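PDB 2YZI: hypothetical protein PH0107 from Pyrococcus horikoshii, which is of unknown function but, as a tandem CBS-domain protein, probably acts as a small regulatory module that senses adenosyl nucleotides or related ligands. Local coordinates for residues 14-19 and 34-39; 102-107 and 118-123; 24-29 and 72-77. One frame throughout, in Å; residues are numbered along the deposited sequence.

Contact 1. Residues 14-19 and 34-39; sequences TKKLLG and MEFDVG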
# COMPACT_ATOMS: atom_id res chain seq x y z
N THR B 14 7.68 -2.50 -13.18
CA THR B 14 6.88 -1.71 -14.10
C THR B 14 7.59 -0.40 -14.45
O THR B 14 8.54 0.00 -13.77
CB THR B 14 5.52 -1.35 -13.49
OG1 THR B 14 4.85 -0.42 -14.35
CG2 THR B 14 5.69 -0.71 -12.11
N LYS B 15 7.13 0.25 -15.51
CA LYS B 15 7.70 1.53 -15.96
C LYS B 15 6.86 2.67 -15.40
O LYS B 15 7.27 3.83 -15.40
CB LYS B 15 7.70 1.63 -17.49
CG LYS B 15 8.81 0.88 -18.21
CD LYS B 15 10.17 1.52 -17.98
CE LYS B 15 11.23 0.89 -18.88
NZ LYS B 15 12.58 1.48 -18.65
N LYS B 16 5.67 2.32 -14.92
CA LYS B 16 4.73 3.29 -14.36
C LYS B 16 5.31 4.00 -13.13
O LYS B 16 4.90 3.73 -12.00
CB LYS B 16 3.43 2.57 -14.00
CG LYS B 16 2.33 3.47 -13.45
CD LYS B 16 1.18 2.65 -12.90
CE LYS B 16 -0.09 2.88 -13.67
NZ LYS B 16 -0.49 4.30 -13.62
N LEU B 17 6.25 4.91 -13.36
CA LEU B 17 6.89 5.66 -12.29
C LEU B 17 6.66 7.15 -12.52
O LEU B 17 7.26 7.75 -13.41
CB LEU B 17 8.38 5.33 -12.27
CG LEU B 17 9.38 6.22 -11.53
CD1 LEU B 17 8.96 6.39 -10.07
CD2 LEU B 17 10.76 5.58 -11.63
N LEU B 18 5.80 7.76 -11.71
CA LEU B 18 5.51 9.17 -11.87
C LEU B 18 6.32 10.10 -11.01
O LEU B 18 6.66 9.80 -9.88
CB LEU B 18 4.02 9.44 -11.64
CG LEU B 18 3.11 8.97 -12.78
CD1 LEU B 18 2.96 7.46 -12.74
CD2 LEU B 18 1.76 9.64 -12.67
N GLY B 19 6.63 11.26 -11.57
CA GLY B 19 7.41 12.25 -10.86
C GLY B 19 6.71 13.60 -10.78
O GLY B 19 5.84 13.92 -11.60
N MSE B 34 -3.80 9.42 -6.71
CA MSE B 34 -5.10 8.75 -6.76
C MSE B 34 -5.53 8.57 -8.21
O MSE B 34 -6.18 7.58 -8.54
CB MSE B 34 -6.15 9.56 -5.98
CG MSE B 34 -5.81 9.76 -4.51
SE MSE B 34 -5.57 8.06 -3.58
CE MSE B 34 -5.40 8.67 -1.76
N GLU B 35 -5.16 9.52 -9.07
CA GLU B 35 -5.53 9.46 -10.48
C GLU B 35 -4.85 8.29 -11.18
O GLU B 35 -5.49 7.50 -11.87
CB GLU B 35 -5.14 10.76 -11.19
CG GLU B 35 -5.60 10.83 -12.65
CD GLU B 35 -5.01 12.00 -13.43
OE1 GLU B 35 -4.75 13.06 -12.82
OE2 GLU B 35 -4.83 11.87 -14.65
N PHE B 36 -3.54 8.18 -10.99
CA PHE B 36 -2.76 7.12 -11.62
C PHE B 36 -2.53 5.86 -10.80
O PHE B 36 -1.74 5.00 -11.17
CB PHE B 36 -1.44 7.70 -12.12
CG PHE B 36 -1.60 8.53 -13.36
CD1 PHE B 36 -1.80 7.92 -14.59
CD2 PHE B 36 -1.63 9.91 -13.29
CE1 PHE B 36 -2.02 8.68 -15.74
CE2 PHE B 36 -1.84 10.68 -14.43
CZ PHE B 36 -2.04 10.06 -15.65
N ASP B 37 -3.23 5.76 -9.67
CA ASP B 37 -3.17 4.57 -8.84
C ASP B 37 -1.78 4.13 -8.36
O ASP B 37 -1.46 2.94 -8.42
CB ASP B 37 -3.82 3.42 -9.59
CG ASP B 37 -4.50 2.44 -8.68
OD1 ASP B 37 -5.49 2.84 -8.03
OD2 ASP B 37 -4.06 1.28 -8.60
N VAL B 38 -0.97 5.07 -7.89
CA VAL B 38 0.36 4.73 -7.39
C VAL B 38 0.53 5.16 -5.94
O VAL B 38 -0.04 6.18 -5.52
CB VAL B 38 1.48 5.36 -8.25
CG1 VAL B 38 1.45 4.75 -9.65
CG2 VAL B 38 1.31 6.86 -8.32
N GLY B 39 1.29 4.38 -5.17
CA GLY B 39 1.48 4.70 -3.77
C GLY B 39 2.67 5.58 -3.47
O GLY B 39 2.89 5.98 -2.33
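A lysine ammonium reaches across to a backbone carbonyl at the C-terminal end of helix 26-35: K16 NZ donates to F36 O over 2.8 Å, lying in the carbonyl plane on a lone pair with a C=O...N angle of 136°. F36 is the first residue to leave helical geometry. The first torsion of K16, near 180° (chi1 -178°), sends the chain away from the backbone N, and bends at chi3 and chi4 then bring NZ to the oxygen and to the edge of the F36 ring. On the way the aliphatic part of K16 passes V38, K16 CD lying 3.9 Å from V38 CG1. L18 meets F36 at about a right angle, with L18 CD2 3.5 Å from F36 CD2, while its other methyl is turned to V38. At the base of the lysine, K16 N donates to T14 OG1 at 2.9 Å, closing an ST turn. L18 also pairs by its backbone with V42 of strand 40-44. This surface contact, in which the linker entering strand 19-20 packs on the turn between helix 26-35 and strand 40-44, belongs to the beta-alpha-beta part of a CBS domain.

Contact 2. Residues 102-107 and 118-123; sequences RIKHIL and FTLSDL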
# COMPACT_ATOMS: atom_id res chain seq x y z
N ARG B 102 10.99 -2.51 5.39
CA ARG B 102 9.60 -2.18 5.63
C ARG B 102 9.02 -1.24 4.57
O ARG B 102 8.39 -0.25 4.90
CB ARG B 102 9.43 -1.50 7.00
CG ARG B 102 9.62 -2.39 8.22
CD ARG B 102 9.27 -1.56 9.45
NE ARG B 102 9.43 -2.27 10.72
CZ ARG B 102 9.23 -1.70 11.91
NH1 ARG B 102 8.88 -0.42 11.98
NH2 ARG B 102 9.41 -2.40 13.02
N ILE B 103 9.24 -1.55 3.30
CA ILE B 103 8.72 -0.69 2.25
C ILE B 103 7.73 -1.40 1.33
O ILE B 103 7.76 -2.63 1.19
CB ILE B 103 9.85 -0.08 1.40
CG1 ILE B 103 10.74 -1.19 0.84
CG2 ILE B 103 10.66 0.90 2.24
CD1 ILE B 103 11.82 -0.68 -0.10
N LYS B 104 6.85 -0.62 0.70
CA LYS B 104 5.84 -1.16 -0.20
C LYS B 104 6.20 -0.89 -1.65
O LYS B 104 5.54 -1.37 -2.57
CB LYS B 104 4.48 -0.53 0.10
CG LYS B 104 3.93 -0.85 1.48
CD LYS B 104 2.52 -0.31 1.63
CE LYS B 104 1.85 -0.84 2.89
NZ LYS B 104 0.42 -0.43 2.96
N HIS B 105 7.25 -0.09 -1.85
CA HIS B 105 7.71 0.26 -3.19
C HIS B 105 9.23 0.31 -3.17
O HIS B 105 9.82 0.80 -2.21
CB HIS B 105 7.19 1.65 -3.60
CG HIS B 105 5.94 2.07 -2.89
ND1 HIS B 105 5.89 2.29 -1.53
CD2 HIS B 105 4.69 2.31 -3.35
CE1 HIS B 105 4.67 2.65 -1.18
NE2 HIS B 105 3.92 2.66 -2.27
N ILE B 106 9.86 -0.20 -4.22
CA ILE B 106 11.32 -0.17 -4.30
C ILE B 106 11.75 0.19 -5.72
O ILE B 106 11.34 -0.45 -6.69
CB ILE B 106 11.94 -1.54 -3.88
CG1 ILE B 106 13.45 -1.40 -3.78
CG2 ILE B 106 11.55 -2.63 -4.88
CD1 ILE B 106 14.15 -2.58 -3.11
N LEU B 107 12.55 1.25 -5.84
CA LEU B 107 13.03 1.70 -7.15
C LEU B 107 14.00 0.70 -7.76
O LEU B 107 14.81 0.10 -7.06
CB LEU B 107 13.68 3.08 -7.02
CG LEU B 107 12.73 4.24 -6.71
CD1 LEU B 107 13.48 5.52 -6.44
CD2 LEU B 107 11.79 4.43 -7.88
N PHE B 118 9.23 -1.53 -8.36
CA PHE B 118 8.50 -2.74 -8.05
C PHE B 118 7.67 -2.46 -6.81
O PHE B 118 8.19 -1.99 -5.80
CB PHE B 118 9.45 -3.91 -7.78
CG PHE B 118 8.74 -5.19 -7.40
CD1 PHE B 118 7.94 -5.86 -8.31
CD2 PHE B 118 8.86 -5.70 -6.11
CE1 PHE B 118 7.25 -7.03 -7.96
CE2 PHE B 118 8.18 -6.88 -5.74
CZ PHE B 118 7.37 -7.54 -6.67
N THR B 119 6.37 -2.73 -6.90
CA THR B 119 5.46 -2.46 -5.78
C THR B 119 4.74 -3.71 -5.32
O THR B 119 4.87 -4.77 -5.92
CB THR B 119 4.40 -1.40 -6.19
OG1 THR B 119 3.46 -1.98 -7.12
CG2 THR B 119 5.07 -0.21 -6.85
N LEU B 120 3.98 -3.60 -4.24
CA LEU B 120 3.24 -4.74 -3.73
C LEU B 120 2.14 -5.09 -4.73
O LEU B 120 1.74 -6.25 -4.84
CB LEU B 120 2.64 -4.46 -2.35
CG LEU B 120 3.66 -4.36 -1.22
CD1 LEU B 120 2.96 -4.56 0.11
CD2 LEU B 120 4.75 -5.40 -1.39
N SER B 121 1.67 -4.09 -5.46
CA SER B 121 0.65 -4.32 -6.48
C SER B 121 1.25 -5.20 -7.57
O SER B 121 0.58 -6.08 -8.11
CB SER B 121 0.16 -3.01 -7.09
OG SER B 121 -0.64 -2.28 -6.16
N ASP B 122 2.52 -4.95 -7.89
CA ASP B 122 3.20 -5.76 -8.90
C ASP B 122 3.28 -7.21 -8.42
O ASP B 122 3.09 -8.14 -9.20
CB ASP B 122 4.60 -5.22 -9.16
CG ASP B 122 4.60 -3.88 -9.85
OD1 ASP B 122 4.03 -3.79 -10.96
OD2 ASP B 122 5.16 -2.92 -9.29
N LEU B 123 3.54 -7.39 -7.12
CA LEU B 123 3.62 -8.71 -6.52
C LEU B 123 2.30 -9.44 -6.74
O LEU B 123 2.28 -10.62 -7.09
CB LEU B 123 3.89 -8.60 -5.02
CG LEU B 123 3.88 -9.92 -4.25
CD1 LEU B 123 5.00 -10.82 -4.77
CD2 LEU B 123 4.04 -9.66 -2.75
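I106 and F118 stand on the same face of a two-stranded antiparallel ladder and cross obliquely, I106 CG2 coming to 3.8 Å from F118 CB and lying at the edge of the phenyl ring, near its plane. F118 holds its ring carbon opposite the backbone N (chi1 178°), which carries the ring on toward L95 and M98 of helix 91-101. The two residues form a hydrogen-bonded pair: F118 N to I106 O and I106 N to F118 O both measure 2.9 Å. H105 and T119, the adjoining non-hydrogen-bonded pair, point to the other face, where T119 CG2 approaches the imidazole at a slant, 4.3 Å from H105 CB. Where the strand gives way to helix 120-127, the side chains of K104 and L120 lie askew to one another, L120 CD1 being 4.1 Å from K104 CG; L120 N adds a weak bond to K104 O.

T119 serves both elements. With chi1 at 71°, its OG1 sits between the backbone N and carbonyl carbon; T119 OG1 accepts from D122 N at 3.2 Å and donates to D122 OD2 from above the carboxylate plane. D122 OD2 also takes T119 N at 2.7 Å, on its anti lone pair. A valine here would probably leave D122 N without its capping acceptor and D122 OD2 with one donor fewer, weakening the helix start. Beyond it, L120 and S121 pack against the second subunit. Strand, capping box and helix in immediate succession form the beta-hairpin-to-helix end of a CBS domain.

Contact 3. Residues 24-29 and 72-77; sequences TSVQEA and IPVERI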
# COMPACT_ATOMS: atom_id res chain seq x y z
N THR B 24 5.81 21.11 -6.21
CA THR B 24 4.48 20.51 -6.26
C THR B 24 3.92 20.40 -4.84
O THR B 24 4.61 19.93 -3.93
CB THR B 24 4.56 19.10 -6.88
OG1 THR B 24 5.17 19.18 -8.17
CG2 THR B 24 3.17 18.49 -7.01
N SER B 25 2.68 20.82 -4.63
CA SER B 25 2.10 20.74 -3.30
C SER B 25 1.63 19.32 -2.96
O SER B 25 1.27 18.53 -3.84
CB SER B 25 0.92 21.70 -3.15
OG SER B 25 -0.28 21.15 -3.66
N VAL B 26 1.63 19.02 -1.67
CA VAL B 26 1.20 17.72 -1.18
C VAL B 26 -0.20 17.40 -1.66
O VAL B 26 -0.49 16.26 -2.02
CB VAL B 26 1.25 17.67 0.36
CG1 VAL B 26 0.62 16.38 0.86
CG2 VAL B 26 2.70 17.75 0.83
N GLN B 27 -1.07 18.41 -1.69
CA GLN B 27 -2.44 18.20 -2.14
C GLN B 27 -2.49 17.78 -3.60
O GLN B 27 -3.24 16.87 -3.96
CB GLN B 27 -3.26 19.47 -1.93
CG GLN B 27 -4.74 19.18 -1.74
CD GLN B 27 -5.58 20.44 -1.65
OE1 GLN B 27 -5.29 21.34 -0.86
NE2 GLN B 27 -6.63 20.50 -2.45
N GLU B 28 -1.70 18.43 -4.45
CA GLU B 28 -1.67 18.09 -5.87
C GLU B 28 -1.05 16.71 -6.09
O GLU B 28 -1.56 15.91 -6.86
CB GLU B 28 -0.90 19.15 -6.65
CG GLU B 28 -0.57 18.78 -8.09
CD GLU B 28 -1.72 18.09 -8.81
OE1 GLU B 28 -2.89 18.44 -8.57
OE2 GLU B 28 -1.45 17.20 -9.64
N ALA B 29 0.06 16.45 -5.41
CA ALA B 29 0.73 15.16 -5.52
C ALA B 29 -0.26 14.06 -5.11
O ALA B 29 -0.31 12.99 -5.72
CB ALA B 29 1.96 15.14 -4.63
N ILE B 72 1.63 22.69 1.43
CA ILE B 72 3.09 22.72 1.51
C ILE B 72 3.73 21.90 0.38
O ILE B 72 3.19 20.87 -0.04
CB ILE B 72 3.63 22.18 2.86
CG1 ILE B 72 3.35 20.68 2.99
CG2 ILE B 72 3.02 22.96 4.01
CD1 ILE B 72 4.06 20.01 4.14
N PRO B 73 4.88 22.35 -0.12
CA PRO B 73 5.56 21.63 -1.20
C PRO B 73 6.12 20.30 -0.69
O PRO B 73 6.69 20.24 0.39
CB PRO B 73 6.64 22.60 -1.63
CG PRO B 73 7.00 23.27 -0.33
CD PRO B 73 5.64 23.56 0.26
N VAL B 74 5.93 19.24 -1.48
CA VAL B 74 6.40 17.91 -1.12
C VAL B 74 7.89 17.88 -0.75
O VAL B 74 8.37 16.94 -0.12
CB VAL B 74 6.17 16.94 -2.29
CG1 VAL B 74 4.72 16.96 -2.70
CG2 VAL B 74 7.04 17.31 -3.47
N GLU B 75 8.60 18.92 -1.15
CA GLU B 75 10.02 19.02 -0.86
C GLU B 75 10.23 18.96 0.65
O GLU B 75 11.25 18.47 1.14
CB GLU B 75 10.57 20.33 -1.42
CG GLU B 75 12.00 20.63 -1.04
CD GLU B 75 12.47 21.98 -1.54
OE1 GLU B 75 12.47 22.20 -2.77
OE2 GLU B 75 12.83 22.82 -0.70
N ARG B 76 9.24 19.44 1.39
CA ARG B 76 9.30 19.48 2.84
C ARG B 76 9.04 18.16 3.55
O ARG B 76 9.27 18.06 4.76
CB ARG B 76 8.31 20.53 3.36
CG ARG B 76 8.68 21.94 2.97
CD ARG B 76 7.73 22.96 3.56
NE ARG B 76 7.58 22.80 5.01
CZ ARG B 76 8.59 22.68 5.87
NH1 ARG B 76 9.84 22.70 5.44
NH2 ARG B 76 8.33 22.54 7.17
N ILE B 77 8.58 17.15 2.81
CA ILE B 77 8.29 15.85 3.41
C ILE B 77 8.92 14.67 2.70
O ILE B 77 8.75 13.53 3.12
CB ILE B 77 6.78 15.57 3.47
CG1 ILE B 77 6.20 15.55 2.05
CG2 ILE B 77 6.11 16.61 4.33
CD1 ILE B 77 4.83 14.93 1.97
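V74 N donates to T24 O at 2.9 Å, almost straight at the hydrogen (170°). A matching bond runs the other way, from V26 N to I72 O, also 2.9 Å. Between them S25 and P73 bridge backbone to backbone; proline has no N-H to give, but P73 CA approaches T24 O as a CA-H...O contact, and S25 CA does the same to I72 O. T24 O is further flanked by V74 CG1, while the hydroxyl of T24 turns to K21 O. Segment 72-77 lies in the loop between helix 56-64 and strand 84-86, and the bridge fastens this loop to the N-terminal end of helix 26-35, laying the connection between the two CBS motifs of a tandem pair against the first one. S25 also opens helix 26-35 as its N-cap, S25 OG accepting from E28 N at 3.2 Å.

The apolar side of the bridge gathers on V26. V26 lies alongside I72, the two side chains pointing the same way, with V26 CG2 3.7 Å from I72 CG1. V26 CG2 also meets I77 CD1 at 3.7 Å: the valine sets this methyl beside its backbone N, where both isoleucines can be reached. One turn further along the helix, A29 CB rests on V74 CG1 at 3.8 Å. I59 of helix 56-64 covers V26 and I77, and F54 of strand 50-55 covers A29 and V74.

How the contacts relate
Contact 1 is the surface member, with no buried residue among those that touch; contacts 2 and 3 are partly buried. Contacts 1 and 3 share helix 26-35, one at its C-terminal end and the other at its N-terminal end, their centres about 16 Å apart. Contact 2 belongs to the second CBS motif and abuts contact 1, where G39 C meets H105 NE2 at 3.4 Å; contact 3 stays apart from both. The chemistry changes accordingly: a lysine reaching a carbonyl at the exposed edge, sheet pairing that runs straight into a capping box in contact 2, and in contact 3 a lone backbone bridge beside a serine N-cap, over an aliphatic cluster. Contacts 1 and 2 both touch the second subunit, and contact 3 reaches it through a weak hydrogen bond of Q27.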